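Local coordinates for protein SOSEKI 4 (Arabidopsis thaliana, PDB 6RSN) that helps interpret polarity cues that can influence the orientation of plant cell division, promotes auxin signalling, and assembles into filaments through its DIX-like domain, at residues H20-L28 and D38-R47; M51-S59 and V87-D95. The protein carries 1 engineered substitution. All blocks are in the same frame, centred on the assembly; numbering follows the deposited sequence. Where two conformers were deposited one is given.

Overall arrangement
Both contacts belong to the single DIX-like domain, a ubiquitin-like fold in which helix 36-47 lies against a mixed five-stranded sheet. Contact 1 comes first along the chain and closes before contact 2 opens: it sets the edge strand 22-27 against the helix. Contact 2 pairs strand 55-63 with the last strand, 86-92, in the same sheet. Their centres are about 13 Å apart, and the helix bridges them, since V39, I40 and L43 of contact 1 pack on L88, W57 and A52 of contact 2. Helix and sheet thus share one apolar core in the domain whose polymerisation the protein needs for polar localization.

Contact 1. Residues H20-L28 and D38-R47; sequences HPHFIEVPL and DVINRLNDLR. With SO4 (sulfate ion), chain B.
R42 meets E25 because its CG stands anti to the backbone N (chi1 176°) and the chain then bends at chi2, carrying the guanidinium up to the strand backbone. NE donates to E25 O at 2.9 Å, almost head-on to the carbonyl but with the oxygen tilted from the guanidinium plane and the hydrogen bond itself bent (138° at the hydrogen). A water accepts from both R42 NH2 and E25 N, tying the same arginine to the strand a second time. The aliphatic part of R42 slides past V26, with CG 4.0 Å from V26 CG2, and its CD lies against P27 CD.

I24 puts CG1 between its backbone N and carbonyl carbon, pointing CD1 at L43 CD2, 4.0 Å away, while its other branch, CG2, meets L46 CD1 at 3.8 Å. V26 CG1 sits against D38 O at the helix backbone. A second water donates to both P27 O and D38 O; the D38 carboxylate itself is held by S29 and Y35.

Farther along, R47 NH2 lies over the centre of the H22 ring, 3.7 Å above its plane, the two planes turned 45° apart. The same NH2 donates at 2.9 Å to O3 of a sulfate, probably from the crystallisation liquor; Y10 also bonds to R47 and R14 to the ion.

The helix packs on one side of the sheet, as in ubiquitin-like folds. Strand 22-27 is hydrogen-bonded along strand 5-13, while L43 reaches on to helix 49-52 and to W57 of strand 55-63.

Contact 2. Residues M51-S59 and V87-D95; sequences MACLYSWSS and VLKGSQILD
Five backbone hydrogen bonds join L54-S58 to K89-I93 as antiparallel neighbours. S56 and S91 form a hydrogen-bonded pair, with S91 N to S56 O at 2.8 Å; S58 and K89 form another. I93 N gives L54 O an almost straight bond (177°), just before strand 55-63 begins and just after 86-92 ends.

Aromatic packing lies on the other face of the sheet from S56, S58, K89 and S91. W57 CG stands anti to its carbonyl carbon (chi1 -64°), which lays the six-membered ring over G90, whose CA is 3.8 Å from the ring centroid in a CH-pi contact; Y55 CB covers the same ring face. Y55 turns its ring edge to Q92 N. W57 NE1 donates to A52 O at 3.1 Å, and Y55 N reaches that oxygen from the opposite face of the carbonyl plane. With an alanine in place of W57, G90 would lose its ring cover and A52 O would probably be left without its indole N-H.

One water joins S56 O, S58 OG and S91 OG; another donates to L54 O and I93 O.

The apolar pair is W57 CE3 and L88 CB, 4.3 Å apart; I93 CD1 on Y55 C and L88 CD2 on S59 CB add van der Waals contacts. This is central antiparallel pairing within the mixed sheet of a ubiquitin-like DIX fold.

Contact 1. Residues H20-L28 and D38-R47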
ATOM      1  N   HIS A  20     -14.586   2.248   2.237  1.00 35.51           N
ATOM      2  CA  HIS A  20     -13.972   2.991   1.160  1.00 32.11           C
ATOM      3  C   HIS A  20     -12.472   2.956   1.392  1.00 26.71           C
ATOM      4  O   HIS A  20     -11.981   2.761   2.536  1.00 26.91           O
ATOM      5  CB  HIS A  20     -14.376   4.479   1.247  1.00 32.48           C
ATOM      6  CG  HIS A  20     -15.834   4.730   1.284  1.00 35.91           C
ATOM      7  ND1 HIS A  20     -16.685   4.266   0.291  1.00 37.72           N
ATOM      8  CD2 HIS A  20     -16.583   5.428   2.178  1.00 37.22           C
ATOM      9  CE1 HIS A  20     -17.908   4.693   0.556  1.00 38.93           C
ATOM     10  NE2 HIS A  20     -17.863   5.402   1.712  1.00 40.16           N
ATOM     11  N   PRO A  21     -11.713   3.107   0.304  1.00 25.14           N
ATOM     12  CA  PRO A  21     -10.291   3.286   0.389  1.00 24.65           C
ATOM     13  C   PRO A  21      -9.960   4.627   1.027  1.00 23.80           C
ATOM     14  O   PRO A  21     -10.841   5.434   1.299  1.00 24.68           O
ATOM     15  CB  PRO A  21      -9.821   3.235  -1.063  1.00 26.62           C
ATOM     16  CG  PRO A  21     -11.007   3.801  -1.831  1.00 27.85           C
ATOM     17  CD  PRO A  21     -12.209   3.243  -1.088  1.00 29.03           C
ATOM     18  N   HIS A  22      -8.677   4.714   1.366  1.00 24.50           N
ATOM     19  CA  HIS A  22      -8.062   5.884   1.947  1.00 23.88           C
ATOM     20  C   HIS A  22      -7.074   6.458   0.952  1.00 23.80           C
ATOM     21  O   HIS A  22      -6.463   5.714   0.185  1.00 24.96           O
ATOM     22  CB  HIS A  22      -7.305   5.477   3.222  1.00 24.35           C
ATOM     23  CG  HIS A  22      -8.219   5.328   4.389  1.00 27.92           C
ATOM     24  ND1 HIS A  22      -8.945   4.159   4.622  1.00 35.85           N
ATOM     25  CD2 HIS A  22      -8.584   6.210   5.338  1.00 29.75           C
ATOM     26  CE1 HIS A  22      -9.688   4.340   5.710  1.00 33.32           C
ATOM     27  NE2 HIS A  22      -9.517   5.571   6.140  1.00 37.08           N
ATOM     28  N   PHE A  23      -6.895   7.791   0.991  1.00 24.17           N
ATOM     29  CA  PHE A  23      -5.863   8.465   0.232  1.00 26.09           C
ATOM     30  C   PHE A  23      -4.866   9.122   1.170  1.00 26.32           C
ATOM     31  O   PHE A  23      -5.311   9.849   2.066  1.00 26.87           O
ATOM     32  CB  PHE A  23      -6.465   9.594  -0.627  1.00 28.56           C
ATOM     33  CG  PHE A  23      -5.396  10.413  -1.335  1.00 31.63           C
ATOM     34  CD1 PHE A  23      -4.787  11.509  -0.729  1.00 34.20           C
ATOM     35  CD2 PHE A  23      -4.933  10.043  -2.586  1.00 35.40           C
ATOM     36  CE1 PHE A  23      -3.816  12.268  -1.399  1.00 37.87           C
ATOM     37  CE2 PHE A  23      -3.967  10.795  -3.264  1.00 40.12           C
ATOM     38  CZ  PHE A  23      -3.399  11.907  -2.670  1.00 39.06           C
ATOM     39  N   ILE A  24      -3.554   8.872   0.968  1.00 25.29           N
ATOM     40  CA  ILE A  24      -2.521   9.570   1.727  1.00 26.38           C
ATOM     41  C   ILE A  24      -1.437  10.053   0.770  1.00 26.97           C
ATOM     42  O   ILE A  24      -1.294   9.489  -0.307  1.00 27.43           O
ATOM     43  CB  ILE A  24      -1.904   8.663   2.806  1.00 25.92           C
ATOM     44  CG1 ILE A  24      -1.359   7.343   2.236  1.00 24.41           C
ATOM     45  CG2 ILE A  24      -2.930   8.362   3.910  1.00 26.63           C
ATOM     46  CD1 ILE A  24      -0.517   6.493   3.237  1.00 21.83           C
ATOM     47  N   GLU A  25      -0.634  11.022   1.236  1.00 28.40           N
ATOM     48  CA  GLU A  25       0.568  11.401   0.507  1.00 31.03           C
ATOM     49  C   GLU A  25       1.783  10.825   1.211  1.00 30.31           C
ATOM     50  O   GLU A  25       1.861  10.899   2.441  1.00 30.78           O
ATOM     51  CB  GLU A  25       0.601  12.929   0.420  1.00 36.33           C
ATOM     52  CG  GLU A  25      -0.523  13.430  -0.469  1.00 40.32           C
ATOM     53  CD  GLU A  25      -0.410  14.898  -0.750  1.00 48.64           C
ATOM     54  OE1 GLU A  25      -0.001  15.620   0.175  1.00 50.37           O
ATOM     55  OE2 GLU A  25      -0.690  15.288  -1.904  1.00 54.05           O
ATOM     56  N   VAL A  26       2.673  10.163   0.454  1.00 29.84           N
ATOM     57  CA  VAL A  26       3.810   9.477   1.047  1.00 32.06           C
ATOM     58  C   VAL A  26       5.133  10.142   0.660  1.00 34.82           C
ATOM     59  O   VAL A  26       5.475  10.176  -0.519  1.00 37.84           O
ATOM     60  CB  VAL A  26       3.799   7.988   0.682  1.00 29.97           C
ATOM     61  CG1 VAL A  26       5.063   7.301   1.196  1.00 32.25           C
ATOM     62  CG2 VAL A  26       2.541   7.347   1.279  1.00 30.24           C
ATOM     63  N   PRO A  27       5.946  10.616   1.633  1.00 36.28           N
ATOM     64  CA  PRO A  27       7.304  11.085   1.315  1.00 40.39           C
ATOM     65  C   PRO A  27       8.203   9.947   0.824  1.00 41.06           C
ATOM     66  O   PRO A  27       8.259   8.881   1.451  1.00 40.65           O
ATOM     67  CB  PRO A  27       7.817  11.738   2.617  1.00 40.15           C
ATOM     68  CG  PRO A  27       6.545  11.992   3.428  1.00 36.92           C
ATOM     69  CD  PRO A  27       5.582  10.871   3.046  1.00 36.37           C
ATOM     70  N   LEU A  28       8.875  10.188  -0.305  1.00 47.73           N
ATOM     71  CA  LEU A  28       9.823   9.283  -0.950  1.00 50.74           C
ATOM     72  C   LEU A  28      11.199   9.369  -0.295  1.00 53.95           C
ATOM     73  O   LEU A  28      11.668  10.444   0.083  1.00 59.11           O
ATOM     74  CB  LEU A  28       9.963   9.683  -2.418  1.00 53.93           C
ATOM     75  CG  LEU A  28       8.966   9.032  -3.365  1.00 55.45           C
ATOM     76  CD1 LEU A  28       9.494   9.016  -4.789  1.00 60.70           C
ATOM     77  CD2 LEU A  28       8.636   7.630  -2.897  1.00 53.28           C
ATOM     78  N   ASP A  38       8.435   2.973   2.869  1.00 29.68           N
ATOM     79  CA  ASP A  38       8.083   4.401   2.815  1.00 30.93           C
ATOM     80  C   ASP A  38       6.609   4.611   3.222  1.00 28.66           C
ATOM     81  O   ASP A  38       6.285   5.536   3.993  1.00 26.52           O
ATOM     82  CB  ASP A  38       8.315   4.998   1.435  1.00 33.40           C
ATOM     83  CG  ASP A  38       9.782   4.921   1.023  1.00 37.34           C
ATOM     84  OD1 ASP A  38      10.616   5.184   1.874  1.00 40.91           O
ATOM     85  OD2 ASP A  38      10.069   4.593  -0.134  1.00 38.76           O
ATOM     86  N   VAL A  39       5.714   3.752   2.677  1.00 26.86           N
ATOM     87  CA  VAL A  39       4.276   3.731   2.966  1.00 25.07           C
ATOM     88  C   VAL A  39       4.043   3.418   4.432  1.00 23.80           C
ATOM     89  O   VAL A  39       3.306   4.143   5.123  1.00 24.34           O
ATOM     90  CB  VAL A  39       3.528   2.729   2.085  1.00 25.60           C
ATOM     91  CG1 VAL A  39       2.032   2.698   2.490  1.00 25.60           C
ATOM     92  CG2 VAL A  39       3.764   3.055   0.599  1.00 26.22           C
ATOM     93  N   ILE A  40       4.745   2.401   4.943  1.00 22.84           N
ATOM     94  CA  ILE A  40       4.566   2.011   6.334  1.00 24.22           C
ATOM     95  C   ILE A  40       5.051   3.125   7.275  1.00 24.61           C
ATOM     96  O   ILE A  40       4.408   3.451   8.275  1.00 24.88           O
ATOM     97  CB  ILE A  40       5.289   0.683   6.621  1.00 25.26           C
ATOM     98  CG1 ILE A  40       4.764  -0.467   5.750  1.00 28.73           C
ATOM     99  CG2 ILE A  40       5.209   0.363   8.103  1.00 28.09           C
ATOM    100  CD1 ILE A  40       3.328  -0.728   5.847  1.00 31.31           C
ATOM    101  N   ASN A  41       6.190   3.760   6.933  1.00 25.41           N
ATOM    102  CA  ASN A  41       6.622   4.898   7.751  1.00 26.87           C
ATOM    103  C   ASN A  41       5.582   6.017   7.831  1.00 25.78           C
ATOM    104  O   ASN A  41       5.363   6.643   8.895  1.00 26.63           O
ATOM    105  CB  ASN A  41       7.949   5.468   7.225  1.00 32.14           C
ATOM    106  CG  ASN A  41       9.092   4.526   7.520  1.00 36.79           C
ATOM    107  OD1 ASN A  41       9.032   3.760   8.483  1.00 41.50           O
ATOM    108  ND2 ASN A  41      10.144   4.557   6.714  1.00 39.81           N
ATOM    109  N   ARG A  42       4.936   6.305   6.714  1.00 25.44           N
ATOM    110  CA  ARG A  42       3.925   7.352   6.686  1.00 24.05           C
ATOM    111  C   ARG A  42       2.714   6.911   7.501  1.00 22.76           C
ATOM    112  O   ARG A  42       2.117   7.713   8.230  1.00 21.84           O
ATOM    113  CB  ARG A  42       3.523   7.653   5.237  1.00 26.87           C
ATOM    114  CG  ARG A  42       2.385   8.666   5.069  1.00 27.15           C
ATOM    115  CD  ARG A  42       2.849   9.917   5.800  1.00 30.47           C
ATOM    116  NE  ARG A  42       2.028  11.044   5.349  1.00 34.28           N
ATOM    117  CZ  ARG A  42       1.937  12.190   5.978  1.00 37.82           C
ATOM    118  NH1 ARG A  42       2.643  12.404   7.073  1.00 38.25           N
ATOM    119  NH2 ARG A  42       1.166  13.159   5.491  1.00 42.23           N
ATOM    120  N   LEU A  43       2.293   5.644   7.329  1.00 21.48           N
ATOM    121  CA  LEU A  43       1.153   5.197   8.149  1.00 19.86           C
ATOM    122  C   LEU A  43       1.494   5.233   9.640  1.00 20.43           C
ATOM    123  O   LEU A  43       0.634   5.509  10.489  1.00 20.90           O
ATOM    124  CB  LEU A  43       0.745   3.767   7.742  1.00 21.01           C
ATOM    125  CG  LEU A  43      -0.002   3.706   6.415  1.00 22.43           C
ATOM    126  CD1 LEU A  43      -0.150   2.252   5.964  1.00 23.02           C
ATOM    127  CD2 LEU A  43      -1.370   4.389   6.505  1.00 21.31           C
ATOM    128  N   ASN A  44       2.708   4.825  10.003  1.00 21.62           N
ATOM    129  CA  ASN A  44       3.109   4.888  11.409  1.00 22.99           C
ATOM    130  C   ASN A  44       2.943   6.306  11.930  1.00 24.68           C
ATOM    131  O   ASN A  44       2.504   6.493  13.083  1.00 23.30           O
ATOM    132  CB  ASN A  44       4.582   4.446  11.572  1.00 22.52           C
ATOM    133  CG  ASN A  44       4.746   2.950  11.336  1.00 23.46           C
ATOM    134  OD1 ASN A  44       3.809   2.188  11.219  1.00 23.52           O
ATOM    135  ND2 ASN A  44       5.988   2.485  11.276  1.00 26.89           N
ATOM    136  N   ASP A  45       3.329   7.307  11.105  1.00 23.81           N
ATOM    137  CA  ASP A  45       3.180   8.704  11.560  1.00 27.67           C
ATOM    138  C   ASP A  45       1.708   9.110  11.710  1.00 25.43           C
ATOM    139  O   ASP A  45       1.293   9.745  12.699  1.00 26.94           O
ATOM    140  CB  ASP A  45       3.930   9.639  10.606  1.00 30.25           C
ATOM    141  CG  ASP A  45       5.442   9.575  10.773  1.00 38.83           C
ATOM    142  OD1 ASP A  45       5.929   9.058  11.831  1.00 39.29           O
ATOM    143  OD2 ASP A  45       6.136  10.092   9.876  1.00 44.28           O
ATOM    144  N   LEU A  46       0.887   8.761  10.745  1.00 22.78           N
ATOM    145  CA  LEU A  46      -0.496   9.183  10.763  1.00 22.52           C
ATOM    146  C   LEU A  46      -1.387   8.407  11.732  1.00 21.28           C
ATOM    147  O   LEU A  46      -2.248   9.002  12.420  1.00 22.62           O
ATOM    148  CB  LEU A  46      -1.087   9.040   9.374  1.00 23.06           C
ATOM    149  CG  LEU A  46      -0.443   9.899   8.309  1.00 26.48           C
ATOM    150  CD1 LEU A  46      -1.227   9.645   7.033  1.00 26.86           C
ATOM    151  CD2 LEU A  46      -0.483  11.374   8.685  1.00 31.29           C
ATOM    152  N   ARG A  47      -1.211   7.087  11.735  1.00 20.15           N
ATOM    153  CA  ARG A  47      -2.158   6.172  12.371  1.00 20.01           C
ATOM    154  C   ARG A  47      -1.573   5.465  13.603  1.00 18.56           C
ATOM    155  O   ARG A  47      -2.346   4.731  14.218  1.00 20.72           O
ATOM    156  CB  ARG A  47      -2.532   5.102  11.346  1.00 23.02           C
ATOM    157  CG  ARG A  47      -3.316   5.678  10.164  1.00 28.18           C
ATOM    158  CD  ARG A  47      -4.729   6.033  10.589  1.00 35.11           C
ATOM    159  NE  ARG A  47      -5.416   5.444   9.419  1.00 48.09           N
ATOM    160  CZ  ARG A  47      -6.214   4.356   9.314  1.00 44.22           C
ATOM    161  NH1 ARG A  47      -6.588   3.646  10.362  1.00 42.18           N
ATOM    162  NH2 ARG A  47      -6.690   4.019   8.113  1.00 39.13           N
TER
HETATM  163  S   SO4 B 201      -9.934   2.458   9.566  1.00 67.83           S
HETATM  164  O1  SO4 B 201      -9.435   1.722  10.702  1.00 74.13           O
HETATM  165  O2  SO4 B 201     -10.110   3.838   9.914  1.00 70.47           O
HETATM  166  O3  SO4 B 201      -8.990   2.364   8.482  1.00 78.67           O
HETATM  167  O4  SO4 B 201     -11.200   1.908   9.162  1.00 76.13           O
HETATM  168  O   HOH W   1      -1.423  12.450   3.675  1.00 31.64           O
HETATM  169  O   HOH W   2       7.253   7.980   3.796  1.00 34.61           O

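Contact 2. Residues M51-S59 and V87-D95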
HETATM    1  N   MSE A  51      -0.796   0.298  13.724  1.00 18.94           N
HETATM    2  CA  MSE A  51      -1.804   0.071  12.693  1.00 18.20           C
HETATM    3  C   MSE A  51      -1.225  -0.821  11.583  1.00 18.73           C
HETATM    4  O   MSE A  51      -1.838  -1.870  11.232  1.00 20.05           O
HETATM    5  CB  MSE A  51      -2.271   1.453  12.183  1.00 20.62           C
HETATM    6  CG  MSE A  51      -3.326   1.356  11.066  1.00 20.65           C
HETATM    7 SE   MSE A  51      -2.475   1.403   9.256  1.00 27.27          SE
HETATM    8  CE  MSE A  51      -4.127   1.308   8.154  1.00 26.87           C
ATOM      9  N   ALA A  52      -0.128  -0.404  10.898  1.00 18.24           N
ATOM     10  CA  ALA A  52       0.184  -1.072   9.621  1.00 18.20           C
ATOM     11  C   ALA A  52       0.594  -2.529   9.841  1.00 20.48           C
ATOM     12  O   ALA A  52       0.378  -3.336   8.958  1.00 19.51           O
ATOM     13  CB  ALA A  52       1.247  -0.337   8.880  1.00 20.29           C
ATOM     14  N   CYS A  53       1.088  -2.853  11.039  1.00 20.53           N
ATOM     15  CA  CYS A  53       1.502  -4.212  11.335  1.00 20.69           C
ATOM     16  C   CYS A  53       0.292  -5.118  11.520  1.00 19.69           C
ATOM     17  O   CYS A  53       0.554  -6.365  11.564  1.00 21.27           O
ATOM     18  CB  CYS A  53       2.358  -4.301  12.614  1.00 21.77           C
ATOM     19  SG  CYS A  53       1.555  -3.510  14.048  1.00 25.78           S
ATOM     20  N   LEU A  54      -0.949  -4.598  11.502  1.00 18.80           N
ATOM     21  CA  LEU A  54      -2.128  -5.487  11.597  1.00 19.47           C
ATOM     22  C   LEU A  54      -2.501  -6.083  10.230  1.00 17.58           C
ATOM     23  O   LEU A  54      -3.424  -6.896  10.140  1.00 18.70           O
ATOM     24  CB  LEU A  54      -3.312  -4.684  12.147  1.00 20.43           C
ATOM     25  CG  LEU A  54      -3.166  -4.145  13.571  1.00 22.01           C
ATOM     26  CD1 LEU A  54      -4.339  -3.221  13.799  1.00 23.22           C
ATOM     27  CD2 LEU A  54      -3.228  -5.302  14.557  1.00 23.70           C
ATOM     28  N   TYR A  55      -1.810  -5.662   9.165  1.00 18.03           N
ATOM     29  CA  TYR A  55      -2.216  -5.974   7.804  1.00 18.18           C
ATOM     30  C   TYR A  55      -1.042  -6.543   7.026  1.00 18.43           C
ATOM     31  O   TYR A  55       0.127  -6.173   7.248  1.00 19.93           O
ATOM     32  CB  TYR A  55      -2.657  -4.707   7.069  1.00 18.28           C
ATOM     33  CG  TYR A  55      -3.870  -4.127   7.725  1.00 17.72           C
ATOM     34  CD1 TYR A  55      -5.138  -4.639   7.485  1.00 19.86           C
ATOM     35  CD2 TYR A  55      -3.709  -3.099   8.642  1.00 19.90           C
ATOM     36  CE1 TYR A  55      -6.240  -4.086   8.106  1.00 20.21           C
ATOM     37  CE2 TYR A  55      -4.799  -2.536   9.285  1.00 21.96           C
ATOM     38  CZ  TYR A  55      -6.057  -3.064   9.041  1.00 22.12           C
ATOM     39  OH  TYR A  55      -7.095  -2.551   9.764  1.00 24.59           O
ATOM     40  N   SER A  56      -1.356  -7.477   6.090  1.00 18.99           N
ATOM     41  CA  SER A  56      -0.411  -7.931   5.087  1.00 19.45           C
ATOM     42  C   SER A  56      -0.640  -7.103   3.816  1.00 19.04           C
ATOM     43  O   SER A  56      -1.788  -6.928   3.409  1.00 19.94           O
ATOM     44  CB  SER A  56      -0.818  -9.408   4.777  1.00 22.71           C
ATOM     45  OG  SER A  56       0.125  -9.834   3.810  1.00 28.76           O
ATOM     46  N   TRP A  57       0.449  -6.531   3.247  1.00 18.35           N
ATOM     47  CA  TRP A  57       0.258  -5.504   2.206  1.00 18.99           C
ATOM     48  C   TRP A  57       0.544  -6.035   0.801  1.00 19.81           C
ATOM     49  O   TRP A  57       1.423  -6.873   0.624  1.00 20.39           O
ATOM     50  CB  TRP A  57       1.135  -4.243   2.474  1.00 19.96           C
ATOM     51  CG  TRP A  57       0.691  -3.593   3.751  1.00 18.41           C
ATOM     52  CD1 TRP A  57       1.113  -3.839   5.035  1.00 19.45           C
ATOM     53  CD2 TRP A  57      -0.334  -2.586   3.861  1.00 18.06           C
ATOM     54  NE1 TRP A  57       0.429  -3.021   5.914  1.00 19.09           N
ATOM     55  CE2 TRP A  57      -0.458  -2.252   5.232  1.00 18.62           C
ATOM     56  CE3 TRP A  57      -1.145  -1.931   2.915  1.00 20.12           C
ATOM     57  CZ2 TRP A  57      -1.393  -1.315   5.696  1.00 20.14           C
ATOM     58  CZ3 TRP A  57      -2.023  -0.966   3.357  1.00 19.53           C
ATOM     59  CH2 TRP A  57      -2.148  -0.654   4.731  1.00 20.33           C
ATOM     60  N   SER A  58      -0.259  -5.558  -0.148  0.50 18.78           N
ATOM     61  CA  SER A  58      -0.124  -5.965  -1.542  0.50 18.82           C
ATOM     62  C   SER A  58      -0.215  -4.685  -2.379  0.50 20.35           C
ATOM     63  O   SER A  58      -0.679  -3.633  -1.905  0.50 20.22           O
ATOM     64  CB  SER A  58      -1.214  -6.945  -1.927  0.50 18.29           C
ATOM     65  OG  SER A  58      -1.104  -8.204  -1.222  0.50 17.49           O
ATOM     66  N   SER A  59       0.270  -4.752  -3.621  1.00 20.71           N
ATOM     67  CA  SER A  59       0.028  -3.643  -4.529  1.00 22.64           C
ATOM     68  C   SER A  59      -0.675  -4.182  -5.767  1.00 25.88           C
ATOM     69  O   SER A  59      -0.480  -5.325  -6.188  1.00 23.50           O
ATOM     70  CB  SER A  59       1.318  -2.907  -4.884  1.00 25.72           C
ATOM     71  OG  SER A  59       2.173  -3.791  -5.614  1.00 28.51           O
ATOM     72  N   VAL A  87      -1.796   1.845  -5.797  1.00 27.00           N
ATOM     73  CA  VAL A  87      -3.002   1.331  -5.146  1.00 25.93           C
ATOM     74  C   VAL A  87      -2.577   0.091  -4.388  1.00 25.45           C
ATOM     75  O   VAL A  87      -2.061  -0.847  -5.006  1.00 26.10           O
ATOM     76  CB  VAL A  87      -4.145   0.958  -6.129  1.00 27.60           C
ATOM     77  CG1 VAL A  87      -5.314   0.349  -5.386  1.00 29.18           C
ATOM     78  CG2 VAL A  87      -4.632   2.128  -6.991  1.00 29.41           C
ATOM     79  N   LEU A  88      -2.839   0.108  -3.077  1.00 23.08           N
ATOM     80  CA  LEU A  88      -2.438  -1.010  -2.241  1.00 22.82           C
ATOM     81  C   LEU A  88      -3.692  -1.585  -1.600  1.00 20.57           C
ATOM     82  O   LEU A  88      -4.725  -0.922  -1.473  1.00 21.22           O
ATOM     83  CB  LEU A  88      -1.560  -0.485  -1.098  1.00 23.83           C
ATOM     84  CG  LEU A  88      -0.310   0.328  -1.471  1.00 29.81           C
ATOM     85  CD1 LEU A  88       0.494   0.676  -0.241  1.00 28.54           C
ATOM     86  CD2 LEU A  88       0.586  -0.329  -2.504  1.00 30.07           C
ATOM     87  N   LYS A  89      -3.511  -2.790  -1.030  1.00 20.27           N
ATOM     88  CA  LYS A  89      -4.530  -3.421  -0.209  1.00 20.73           C
ATOM     89  C   LYS A  89      -3.808  -3.934   1.027  1.00 20.71           C
ATOM     90  O   LYS A  89      -2.761  -4.534   0.959  1.00 20.15           O
ATOM     91  CB  LYS A  89      -5.235  -4.551  -0.940  1.00 22.92           C
ATOM     92  CG  LYS A  89      -6.326  -5.284  -0.156  1.00 28.25           C
ATOM     93  CD  LYS A  89      -6.700  -6.485  -1.009  1.00 35.38           C
ATOM     94  CE  LYS A  89      -8.039  -7.096  -0.758  1.00 43.17           C
ATOM     95  NZ  LYS A  89      -7.977  -8.516  -1.216  1.00 44.07           N
ATOM     96  N   GLY A  90      -4.316  -3.538   2.209  1.00 18.93           N
ATOM     97  CA  GLY A  90      -3.899  -4.212   3.444  1.00 17.50           C
ATOM     98  C   GLY A  90      -4.953  -5.211   3.850  1.00 19.21           C
ATOM     99  O   GLY A  90      -6.100  -4.833   4.097  1.00 19.89           O
ATOM    100  N   SER A  91      -4.511  -6.467   3.999  1.00 18.40           N
ATOM    101  CA  SER A  91      -5.448  -7.551   4.296  1.00 20.19           C
ATOM    102  C   SER A  91      -5.267  -7.857   5.774  1.00 18.32           C
ATOM    103  O   SER A  91      -4.143  -8.123   6.195  1.00 18.35           O
ATOM    104  CB  SER A  91      -5.075  -8.748   3.451  1.00 24.28           C
ATOM    105  OG  SER A  91      -5.394  -8.484   2.086  1.00 25.00           O
ATOM    106  N   GLN A  92      -6.351  -7.832   6.555  1.00 19.18           N
ATOM    107  CA  GLN A  92      -6.173  -8.021   8.005  1.00 20.07           C
ATOM    108  C   GLN A  92      -5.557  -9.379   8.311  1.00 22.28           C
ATOM    109  O   GLN A  92      -6.082 -10.405   7.846  1.00 22.78           O
ATOM    110  CB  GLN A  92      -7.559  -7.974   8.691  1.00 23.49           C
ATOM    111  CG  GLN A  92      -7.508  -8.136  10.195  1.00 24.32           C
ATOM    112  CD  GLN A  92      -8.934  -8.171  10.737  1.00 28.18           C
ATOM    113  OE1 GLN A  92      -9.897  -8.455  10.027  1.00 30.30           O
ATOM    114  NE2 GLN A  92      -9.074  -8.064  12.027  1.00 32.51           N
ATOM    115  N   ILE A  93      -4.482  -9.372   9.140  1.00 19.64           N
ATOM    116  CA  ILE A  93      -3.871 -10.633   9.574  1.00 18.99           C
ATOM    117  C   ILE A  93      -4.734 -11.287  10.644  1.00 19.17           C
ATOM    118  O   ILE A  93      -5.234 -10.583  11.548  1.00 20.52           O
ATOM    119  CB  ILE A  93      -2.462 -10.330  10.088  1.00 21.03           C
ATOM    120  CG1 ILE A  93      -1.585  -9.909   8.889  1.00 20.90           C
ATOM    121  CG2 ILE A  93      -1.907 -11.572  10.749  1.00 21.78           C
ATOM    122  CD1 ILE A  93      -0.237  -9.409   9.396  1.00 24.32           C
ATOM    123  N   LEU A  94      -4.976 -12.608  10.458  1.00 18.34           N
ATOM    124  CA  LEU A  94      -5.934 -13.275  11.335  1.00 19.96           C
ATOM    125  C   LEU A  94      -5.149 -14.233  12.207  1.00 23.47           C
ATOM    126  O   LEU A  94      -4.921 -15.365  11.826  1.00 26.14           O
ATOM    127  CB  LEU A  94      -6.962 -14.070  10.526  1.00 22.05           C
ATOM    128  CG  LEU A  94      -7.774 -13.188   9.585  1.00 24.49           C
ATOM    129  CD1 LEU A  94      -8.777 -14.032   8.779  1.00 29.60           C
ATOM    130  CD2 LEU A  94      -8.495 -12.096  10.418  1.00 27.32           C
ATOM    131  N   ASP A  95      -4.757 -13.765  13.374  1.00 27.61           N
ATOM    132  CA  ASP A  95      -4.103 -14.715  14.279  1.00 33.29           C
ATOM    133  C   ASP A  95      -4.676 -14.487  15.674  1.00 40.65           C
ATOM    134  O   ASP A  95      -4.202 -15.196  16.602  1.00 40.97           O
ATOM    135  CB  ASP A  95      -2.605 -14.450  14.465  1.00 37.82           C
ATOM    136  CG  ASP A  95      -1.564 -14.903  13.439  1.00 42.97           C
ATOM    137  OD1 ASP A  95      -1.310 -16.210  13.169  1.00 39.13           O
ATOM    138  OD2 ASP A  95      -0.868 -13.955  13.029  1.00 46.41           O
ATOM    139  OXT ASP A  95      -5.548 -13.560  15.806  1.00 40.35           O
TER
HETATM  140  O   HOH W   3      -4.578  -8.138  12.330  1.00 21.30           O
HETATM  141  O   HOH W   4      -2.957  -7.740   0.829  1.00 27.03           O